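Local coordinates for protein ML032222a iGluR (Mnemiopsis leidyi, PDB 4YKI) that binds glycine in the ligand-binding domain of an ionotropic glutamate receptor subunit, probably to help gate a glycine-activated ion channel, at residues B[15-18]-B[19-22]; B[186-189]-B[190-193]; B[153-156]-B[157-160]. One frame throughout, in Å; residues are numbered along the deposited sequence. Where two conformers were deposited one is given.

Contact 1 of 3, residues B[15-18]-B[19-22]; sequences VEEQ and PFMF
Glu17 and Met21 face each other as a single antiparallel, hydrogen-bonded pair where residues 15-18 turn back on residues 19-22. Glu17 N donates to Met21 O over 2.9 Å, and Met21 N returns a bond to Glu17 O at 3.0 Å that is nearly straight at the hydrogen (167°) although the donor sits well above the carbonyl plane. Phe20 N also reaches Glu17 O, at a poorer angle, and this bond is weak. With Phe20 and Met21 both set against Glu17, the geometry is that of a classic beta bulge; the peptide bond entering Pro19 is cis, consistent with the tight reversal. The turn lies in the glycine-binding domain between strands 9-13 and 22-23, and it places Glu17 in the ligand pocket, where Glu17 OE1 forms a salt bridge with Arg144.

Gln18 lies over one face of the Phe22 ring. Its CG stands 3.7 Å from the ring centroid, a CH-pi contact, while its amide continues over the rim with CD 3.2 Å from Phe22 CE2 and the two planes only 24° apart. The extended chain beyond CG (chi2 178°) carries the amide along this path. Gln18 NE2 makes a weak bond to Glu16 OE2, an oxygen also held by Phe23 N. With an alanine here, Phe22 is likely to lose the CG and amide packed on its face, and Glu16 OE2 the amide donor. Met21 CB lies 3.4 Å from Val15 O.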
ATOM      1  N   VAL B  15       7.526  -1.779 -20.028  1.00 11.17           N
ATOM      2  CA  VAL B  15       7.631  -2.982 -20.843  1.00 11.61           C
ATOM      3  C   VAL B  15       6.273  -3.674 -20.813  1.00 11.55           C
ATOM      4  O   VAL B  15       5.455  -3.394 -19.948  1.00 11.82           O
ATOM      5  CB  VAL B  15       8.695  -3.987 -20.325  1.00 11.99           C
ATOM      6  CG1 VAL B  15      10.078  -3.426 -20.409  1.00 13.71           C
ATOM      7  CG2 VAL B  15       8.400  -4.481 -18.911  1.00 12.53           C
ATOM      8  N   GLU B  16       6.038  -4.610 -21.718  1.00 10.88           N
ATOM      9  CA  GLU B  16       4.840  -5.431 -21.610  1.00 11.52           C
ATOM     10  C   GLU B  16       4.881  -6.272 -20.339  1.00 12.11           C
ATOM     11  O   GLU B  16       5.888  -6.883 -20.033  1.00 12.14           O
ATOM     12  CB  GLU B  16       4.659  -6.342 -22.812  1.00 12.58           C
ATOM     13  CG  GLU B  16       3.481  -7.287 -22.717  1.00 13.55           C
ATOM     14  CD  GLU B  16       3.122  -7.822 -24.082  1.00 15.32           C
ATOM     15  OE1 GLU B  16       3.859  -8.688 -24.597  1.00 19.28           O
ATOM     16  OE2 GLU B  16       2.176  -7.316 -24.690  1.00 16.28           O
ATOM     17  N   GLU B  17       3.766  -6.279 -19.612  1.00 11.53           N
ATOM     18  CA  GLU B  17       3.535  -7.144 -18.455  1.00 11.03           C
ATOM     19  C   GLU B  17       2.023  -7.191 -18.241  1.00 10.85           C
ATOM     20  O   GLU B  17       1.450  -6.309 -17.598  1.00 11.58           O
ATOM     21  CB  GLU B  17       4.228  -6.618 -17.198  1.00 11.41           C
ATOM     22  CG  GLU B  17       3.933  -7.471 -15.963  1.00 12.06           C
ATOM     23  CD  GLU B  17       5.158  -7.926 -15.204  1.00 11.73           C
ATOM     24  OE1 GLU B  17       6.083  -8.466 -15.835  1.00 12.62           O
ATOM     25  OE2 GLU B  17       5.188  -7.774 -13.959  1.00 11.98           O
ATOM     26  N   GLN B  18       1.373  -8.187 -18.806  1.00 12.32           N
ATOM     27  CA  GLN B  18      -0.081  -8.214 -18.793  1.00 12.99           C
ATOM     28  C   GLN B  18      -0.544  -8.509 -17.367  1.00 12.55           C
ATOM     29  O   GLN B  18       0.061  -9.324 -16.683  1.00 13.49           O
ATOM     30  CB  GLN B  18      -0.604  -9.242 -19.805  1.00 14.67           C
ATOM     31  CG  GLN B  18      -0.148  -8.873 -21.216  1.00 19.14           C
ATOM     32  CD  GLN B  18      -0.565  -9.830 -22.300  1.00 22.71           C
ATOM     33  OE1 GLN B  18      -1.365 -10.733 -22.087  1.00 23.66           O
ATOM     34  NE2 GLN B  18      -0.022  -9.624 -23.497  1.00 23.53           N
ATOM     35  N   PRO B  19      -1.614  -7.843 -16.903  1.00 12.57           N
ATOM     36  CA  PRO B  19      -2.559  -6.979 -17.611  1.00 12.79           C
ATOM     37  C   PRO B  19      -2.253  -5.490 -17.383  1.00 11.78           C
ATOM     38  O   PRO B  19      -3.084  -4.640 -17.701  1.00 12.29           O
ATOM     39  CB  PRO B  19      -3.880  -7.330 -16.942  1.00 14.23           C
ATOM     40  CG  PRO B  19      -3.499  -7.520 -15.524  1.00 14.69           C
ATOM     41  CD  PRO B  19      -2.123  -8.184 -15.559  1.00 13.82           C
ATOM     42  N   PHE B  20      -1.089  -5.187 -16.826  1.00 11.58           N
ATOM     43  CA  PHE B  20      -0.665  -3.825 -16.572  1.00 11.31           C
ATOM     44  C   PHE B  20      -0.316  -3.081 -17.861  1.00 10.74           C
ATOM     45  O   PHE B  20      -0.745  -1.942 -18.047  1.00 11.26           O
ATOM     46  CB  PHE B  20       0.498  -3.851 -15.592  1.00 11.43           C
ATOM     47  CG  PHE B  20       0.131  -4.455 -14.263  1.00 11.38           C
ATOM     48  CD1 PHE B  20      -0.703  -3.782 -13.396  1.00 12.71           C
ATOM     49  CD2 PHE B  20       0.571  -5.717 -13.908  1.00 11.32           C
ATOM     50  CE1 PHE B  20      -1.072  -4.342 -12.186  1.00 13.02           C
ATOM     51  CE2 PHE B  20       0.204  -6.284 -12.698  1.00 12.39           C
ATOM     52  CZ  PHE B  20      -0.618  -5.601 -11.838  1.00 12.73           C
ATOM     53  N   MET B  21       0.426  -3.737 -18.747  1.00 11.64           N
ATOM     54  CA  MET B  21       0.781  -3.184 -20.061  1.00 11.78           C
ATOM     55  C   MET B  21       0.781  -4.299 -21.090  1.00 11.28           C
ATOM     56  O   MET B  21       1.283  -5.397 -20.834  1.00 11.59           O
ATOM     57  CB  MET B  21       2.149  -2.513 -20.071  1.00 12.83           C
ATOM     58  CG  MET B  21       2.194  -1.161 -19.394  1.00 13.12           C
ATOM     59  SD  MET B  21       1.103   0.026 -20.200  1.00 12.72           S
ATOM     60  CE  MET B  21       2.172   1.448 -20.227  1.00 12.90           C
ATOM     61  N   PHE B  22       0.212  -3.960 -22.247  1.00 11.82           N
ATOM     62  CA  PHE B  22       0.230  -4.752 -23.466  1.00 13.05           C
ATOM     63  C   PHE B  22       0.940  -3.892 -24.518  1.00 13.25           C
ATOM     64  O   PHE B  22       0.624  -2.710 -24.654  1.00 13.82           O
ATOM     65  CB  PHE B  22      -1.199  -5.029 -23.957  1.00 12.74           C
ATOM     66  CG  PHE B  22      -2.050  -5.858 -23.016  1.00 14.31           C
ATOM     67  CD1 PHE B  22      -2.614  -5.298 -21.877  1.00 14.32           C
ATOM     68  CD2 PHE B  22      -2.359  -7.168 -23.328  1.00 16.31           C
ATOM     69  CE1 PHE B  22      -3.406  -6.057 -21.036  1.00 14.62           C
ATOM     70  CE2 PHE B  22      -3.164  -7.919 -22.496  1.00 17.12           C
ATOM     71  CZ  PHE B  22      -3.689  -7.368 -21.361  1.00 15.31           C
TER

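Contact 2 of 3, residues B[186-189]-B[190-193]; sequences IDEG and PVLA. With GLY (glycine), chain E.
Asp187 meets the following helical turn through two different parts of its side chain. Its CB lies 4.1 Å from Leu192 CD1 and equally near CD2, so both methyls of Leu192 rest against it from one side, while Asp187 OD2 approaches Val191 CG1 at 4.0 Å. The carboxylate is turned onto this line because CG is anti to the backbone N (chi1 -159°), and its OD1 is engaged in a salt bridge with Arg144 NE.

Glu188 follows as the last residue of strand 183-188 and occupies the N-cap position of helix 189-195. Leu192 N donates to Glu188 O over 3.0 Å, with an N-H...O angle of 168° and the donor almost in line with C=O, while Leu192 CG rests 3.4 Å from the same oxygen. This direct passage from strand to helix lies in the lobe built on the mixed sheet, within the two-lobed, periplasmic-binding-protein-like fold of glutamate receptor ligand-binding domains. The backbone of Glu188 thus begins the helix while its side chain reaches the other way, into the pocket: the chain is extended beyond CG (chi2 179°), and OE1 accepts from the amino nitrogen N of the bound glycine at 2.7 Å. Tyr214 OH bonds the same OE1 and Ser93 OG bonds OE2, so each oxygen has a hydroxyl partner from another pocket residue, which probably restrains the carboxylate's rotation. Val191 CG2 comes alongside Glu188 OE1 at 4.1 Å, adding an apolar neighbour beside the ligand's ammonium partner.

Gly189 opens the helix proper. Its O accepts from Ala193 N at 2.9 Å, and Ala193 CB sits beside that bond, 3.4 Å from Gly189 O.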
ATOM      1  N   ILE B 186       8.598 -19.013  -9.333  1.00 11.46           N
ATOM      2  CA  ILE B 186       8.403 -18.139  -8.184  1.00 11.91           C
ATOM      3  C   ILE B 186       8.365 -16.708  -8.696  1.00 11.23           C
ATOM      4  O   ILE B 186       9.362 -16.229  -9.243  1.00 12.06           O
ATOM      5  CB  ILE B 186       9.569 -18.292  -7.168  1.00 11.88           C
ATOM      6  CG1 ILE B 186       9.730 -19.755  -6.731  1.00 13.01           C
ATOM      7  CG2 ILE B 186       9.359 -17.373  -5.950  1.00 13.31           C
ATOM      8  CD1 ILE B 186      11.000 -20.046  -5.925  1.00 16.43           C
ATOM      9  N   ASP B 187       7.232 -16.043  -8.529  1.00 11.09           N
ATOM     10  CA  ASP B 187       7.059 -14.689  -9.056  1.00 11.67           C
ATOM     11  C   ASP B 187       6.072 -13.910  -8.179  1.00 10.73           C
ATOM     12  O   ASP B 187       6.138 -14.022  -6.956  1.00 11.93           O
ATOM     13  CB  ASP B 187       6.680 -14.694 -10.550  1.00 12.03           C
ATOM     14  CG  ASP B 187       6.997 -13.361 -11.216  1.00 11.80           C
ATOM     15  OD1 ASP B 187       8.202 -13.111 -11.490  1.00 12.40           O
ATOM     16  OD2 ASP B 187       6.059 -12.558 -11.406  1.00 12.52           O
ATOM     17  N   GLU B 188       5.187 -13.119  -8.796  1.00 11.86           N
ATOM     18  CA  GLU B 188       4.363 -12.146  -8.078  1.00 11.40           C
ATOM     19  C   GLU B 188       2.887 -12.499  -8.217  1.00 11.56           C
ATOM     20  O   GLU B 188       2.407 -12.785  -9.302  1.00 12.76           O
ATOM     21  CB  GLU B 188       4.645 -10.725  -8.599  1.00 11.41           C
ATOM     22  CG  GLU B 188       6.108 -10.336  -8.495  1.00 11.90           C
ATOM     23  CD  GLU B 188       6.416  -8.946  -9.019  1.00 11.57           C
ATOM     24  OE1 GLU B 188       5.604  -8.386  -9.795  1.00 11.92           O
ATOM     25  OE2 GLU B 188       7.523  -8.440  -8.685  1.00 12.86           O
ATOM     26  N   GLY B 189       2.172 -12.423  -7.102  1.00 12.35           N
ATOM     27  CA  GLY B 189       0.785 -12.833  -7.044  1.00 12.72           C
ATOM     28  C   GLY B 189      -0.115 -12.312  -8.158  1.00 12.67           C
ATOM     29  O   GLY B 189      -0.774 -13.090  -8.838  1.00 13.12           O
ATOM     30  N   PRO B 190      -0.192 -10.998  -8.355  1.00 12.59           N
ATOM     31  CA  PRO B 190      -1.175 -10.492  -9.324  1.00 12.88           C
ATOM     32  C   PRO B 190      -0.844 -10.880 -10.765  1.00 13.19           C
ATOM     33  O   PRO B 190      -1.728 -11.141 -11.582  1.00 13.61           O
ATOM     34  CB  PRO B 190      -1.106  -8.973  -9.117  1.00 13.93           C
ATOM     35  CG  PRO B 190      -0.620  -8.823  -7.686  1.00 13.66           C
ATOM     36  CD  PRO B 190       0.360  -9.928  -7.510  1.00 12.41           C
ATOM     37  N   VAL B 191       0.449 -10.938 -11.083  1.00 12.12           N
ATOM     38  CA  VAL B 191       0.906 -11.304 -12.410  1.00 12.78           C
ATOM     39  C   VAL B 191       0.559 -12.759 -12.698  1.00 13.29           C
ATOM     40  O   VAL B 191       0.076 -13.103 -13.781  1.00 13.08           O
ATOM     41  CB  VAL B 191       2.432 -11.058 -12.536  1.00 12.09           C
ATOM     42  CG1 VAL B 191       2.993 -11.593 -13.840  1.00 12.90           C
ATOM     43  CG2 VAL B 191       2.732  -9.562 -12.407  1.00 13.32           C
ATOM     44  N   LEU B 192       0.807 -13.629 -11.738  1.00 12.76           N
ATOM     45  CA  LEU B 192       0.492 -15.037 -11.915  1.00 13.06           C
ATOM     46  C   LEU B 192      -1.009 -15.248 -11.949  1.00 14.08           C
ATOM     47  O   LEU B 192      -1.492 -16.054 -12.761  1.00 15.77           O
ATOM     48  CB  LEU B 192       1.147 -15.878 -10.820  1.00 13.89           C
ATOM     49  CG  LEU B 192       2.671 -15.851 -10.845  1.00 13.75           C
ATOM     50  CD1 LEU B 192       3.255 -16.766  -9.778  1.00 19.10           C
ATOM     51  CD2 LEU B 192       3.209 -16.217 -12.201  1.00 18.46           C
ATOM     52  N   ALA B 193      -1.756 -14.546 -11.108  1.00 14.75           N
ATOM     53  CA  ALA B 193      -3.215 -14.709 -11.069  1.00 16.60           C
ATOM     54  C   ALA B 193      -3.813 -14.415 -12.433  1.00 18.15           C
ATOM     55  O   ALA B 193      -4.661 -15.167 -12.949  1.00 19.16           O
ATOM     56  CB  ALA B 193      -3.834 -13.808 -10.009  1.00 18.72           C
TER
HETATM   57  N   GLY E 301       6.942  -6.467 -11.204  1.00 13.64           N
HETATM   58  CA  GLY E 301       8.328  -6.926 -11.450  1.00 11.95           C
HETATM   59  C   GLY E 301       9.386  -5.999 -10.901  1.00 11.26           C
HETATM   60  O   GLY E 301      10.576  -6.372 -10.979  1.00 10.56           O
HETATM   61  OXT GLY E 301       9.048  -4.898 -10.415  1.00 11.53           O

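Contact 3 of 3, residues B[153-156]-B[157-160]; sequences HRDS and RYSR
Asp155 and Arg157 form a side-on salt bridge at the start of helix 157-164, where Asp155 also caps the helix through its side chain. Arg157 NH2 bonds Asp155 OD2 at 2.7 Å and Arg157 NE bonds Asp155 OD1 at 3.1 Å, each to the syn lone pair. Carboxylate and guanidinium are nearly coplanar, with 18° between their planes, as expected for such a two-nitrogen grip; NE makes a further, more bent bond to OD2. The capping bond is separate: Arg157 N meets Asp155 OD1 at 3.0 Å from above the carboxylate plane. OD1 therefore accepts from both the backbone and the side chain of Arg157, which would probably stabilise its negative charge and fix the carboxylate's rotation. Bending at chi3 (-63°) folds the Arg157 chain back to bring NE to its partner.

Behind this pair, Asp155 O accepts from Tyr158 N, and Arg160 N bonds Ser156 O, closing the first helical turn. The Tyr158 ring has Asp155 O at its edge and meets the His153 ring obliquely, with Tyr158 CD2 over the centre of the imidazole and centroids 4.3 Å apart. Tyr158 OH is held by Gln126 NE2, and the ring packs on Leu128 of a loop and on Leu150 of helix 145-152, joining the helix start to both.

His153 is set in turn by the loop backbone, since its ND1 accepts from Asp155 N with the donor in the ring plane. A water bridges the loop and the helix: it donates to His153 O at 2.9 Å and is hydrogen-bonded to Ser159 OG at 2.7 Å.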
ATOM      1  N   HIS B 153      17.059 -11.863   1.181  1.00 18.41           N
ATOM      2  CA  HIS B 153      16.355 -12.433   2.334  1.00 18.64           C
ATOM      3  C   HIS B 153      17.383 -12.833   3.370  1.00 19.59           C
ATOM      4  O   HIS B 153      18.450 -13.314   3.030  1.00 19.52           O
ATOM      5  CB  HIS B 153      15.575 -13.672   1.912  1.00 18.96           C
ATOM      6  CG  HIS B 153      14.510 -14.098   2.870  1.00 19.15           C
ATOM      7  ND1 HIS B 153      14.788 -14.671   4.087  1.00 22.03           N
ATOM      8  CD2 HIS B 153      13.160 -14.074   2.768  1.00 19.47           C
ATOM      9  CE1 HIS B 153      13.657 -14.962   4.702  1.00 20.54           C
ATOM     10  NE2 HIS B 153      12.655 -14.612   3.922  1.00 22.40           N
ATOM     11  N   ARG B 154      17.080 -12.624   4.643  1.00 22.31           N
ATOM     12  CA  ARG B 154      18.112 -12.880   5.628  1.00 24.86           C
ATOM     13  C   ARG B 154      18.389 -14.384   5.831  1.00 23.95           C
ATOM     14  O   ARG B 154      19.457 -14.755   6.291  1.00 24.23           O
ATOM     15  CB  ARG B 154      17.842 -12.076   6.900  1.00 28.83           C
ATOM     16  CG  ARG B 154      17.952 -10.555   6.587  1.00 31.68           C
ATOM     17  CD  ARG B 154      18.196  -9.704   7.795  1.00 33.82           C
ATOM     18  NE  ARG B 154      19.278 -10.241   8.611  1.00 36.06           N
ATOM     19  CZ  ARG B 154      19.420  -9.997   9.908  1.00 38.20           C
ATOM     20  NH1 ARG B 154      18.563  -9.204  10.530  1.00 38.79           N
ATOM     21  NH2 ARG B 154      20.424 -10.540  10.584  1.00 40.01           N
ATOM     22  N   ASP B 155      17.429 -15.237   5.487  1.00 21.57           N
ATOM     23  CA  ASP B 155      17.626 -16.692   5.358  1.00 19.30           C
ATOM     24  C   ASP B 155      18.263 -17.022   4.010  1.00 17.51           C
ATOM     25  O   ASP B 155      17.597 -17.025   2.970  1.00 16.71           O
ATOM     26  CB  ASP B 155      16.293 -17.425   5.517  1.00 21.07           C
ATOM     27  CG  ASP B 155      16.439 -18.937   5.541  1.00 22.38           C
ATOM     28  OD1 ASP B 155      17.492 -19.476   5.145  1.00 19.87           O
ATOM     29  OD2 ASP B 155      15.466 -19.609   5.946  1.00 25.71           O
ATOM     30  N   SER B 156      19.558 -17.299   4.035  0.62 16.65           N
ATOM     31  CA  SER B 156      20.319 -17.490   2.807  0.62 15.63           C
ATOM     32  C   SER B 156      19.930 -18.737   2.008  0.62 14.60           C
ATOM     33  O   SER B 156      20.379 -18.909   0.878  0.62 14.50           O
ATOM     34  CB  SER B 156      21.814 -17.474   3.112  0.62 16.78           C
ATOM     35  OG  SER B 156      22.218 -16.151   3.446  0.62 18.04           O
ATOM     36  N   ARG B 157      19.076 -19.589   2.563  1.00 15.37           N
ATOM     37  CA  ARG B 157      18.526 -20.681   1.780  1.00 15.84           C
ATOM     38  C   ARG B 157      17.713 -20.122   0.606  1.00 14.53           C
ATOM     39  O   ARG B 157      17.599 -20.775  -0.426  1.00 14.45           O
ATOM     40  CB  ARG B 157      17.676 -21.613   2.630  1.00 16.85           C
ATOM     41  CG  ARG B 157      18.502 -22.395   3.641  1.00 19.22           C
ATOM     42  CD  ARG B 157      17.620 -23.275   4.507  1.00 22.01           C
ATOM     43  NE  ARG B 157      16.700 -22.474   5.306  1.00 23.66           N
ATOM     44  CZ  ARG B 157      15.734 -22.969   6.070  1.00 26.97           C
ATOM     45  NH1 ARG B 157      15.557 -24.280   6.169  1.00 29.13           N
ATOM     46  NH2 ARG B 157      14.947 -22.146   6.741  1.00 26.23           N
ATOM     47  N   TYR B 158      17.168 -18.912   0.738  1.00 14.53           N
ATOM     48  CA  TYR B 158      16.464 -18.312  -0.395  1.00 14.37           C
ATOM     49  C   TYR B 158      17.452 -17.882  -1.490  1.00 13.57           C
ATOM     50  O   TYR B 158      17.131 -17.941  -2.678  1.00 14.14           O
ATOM     51  CB  TYR B 158      15.542 -17.155   0.046  1.00 14.48           C
ATOM     52  CG  TYR B 158      14.313 -17.657   0.773  1.00 14.78           C
ATOM     53  CD1 TYR B 158      13.202 -18.125   0.081  1.00 15.26           C
ATOM     54  CD2 TYR B 158      14.290 -17.716   2.155  1.00 15.99           C
ATOM     55  CE1 TYR B 158      12.096 -18.606   0.748  1.00 16.66           C
ATOM     56  CE2 TYR B 158      13.194 -18.191   2.830  1.00 17.06           C
ATOM     57  CZ  TYR B 158      12.093 -18.639   2.120  1.00 17.06           C
ATOM     58  OH  TYR B 158      10.990 -19.137   2.765  1.00 20.02           O
ATOM     59  N   SER B 159      18.638 -17.415  -1.115  1.00 13.71           N
ATOM     60  CA  SER B 159      19.692 -17.199  -2.099  1.00 13.89           C
ATOM     61  C   SER B 159      20.068 -18.501  -2.812  1.00 13.92           C
ATOM     62  O   SER B 159      20.347 -18.489  -4.008  1.00 14.05           O
ATOM     63  CB  SER B 159      20.941 -16.589  -1.448  1.00 14.06           C
ATOM     64  OG  SER B 159      20.801 -15.207  -1.224  1.00 16.97           O
ATOM     65  N   ARG B 160      20.110 -19.607  -2.074  1.00 14.13           N
ATOM     66  CA  ARG B 160      20.358 -20.903  -2.700  1.00 14.27           C
ATOM     67  C   ARG B 160      19.331 -21.192  -3.779  1.00 13.61           C
ATOM     68  O   ARG B 160      19.673 -21.706  -4.845  1.00 15.57           O
ATOM     69  CB  ARG B 160      20.325 -22.047  -1.697  1.00 15.61           C
ATOM     70  CG  ARG B 160      21.508 -22.151  -0.793  1.00 16.07           C
ATOM     71  CD  ARG B 160      21.512 -23.476  -0.034  1.00 16.60           C
ATOM     72  NE  ARG B 160      21.521 -24.579  -0.982  1.00 16.45           N
ATOM     73  CZ  ARG B 160      21.265 -25.853  -0.711  1.00 17.00           C
ATOM     74  NH1 ARG B 160      21.003 -26.257   0.531  1.00 18.08           N
ATOM     75  NH2 ARG B 160      21.269 -26.725  -1.704  1.00 19.43           N
TER
HETATM   76  O   HOH W   1      18.951 -14.968   0.734  1.00 14.88           O

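In the fold
Along the chain the order is contact 1, contact 3, contact 2. Contacts 1 and 2, with centres 13 Å apart, meet at the glycine pocket: Glu17 OE2 packs on Val191 CG2 at 3.4 Å, and Phe20 CE2 lies 4.1 Å from the same methyl. The loop between strands 9-13 and 22-23 thus abuts the start of helix 189-195, across the cleft that holds the ligand, so the two lobes probably touch each other in this glycine-bound state. Contact 3 is a surface turn between helices 145-152 and 157-164, its centre 20 Å from that of contact 2 and 29 Å from that of contact 1. It touches neither, though helix 145-152 links it to the pocket residue His145.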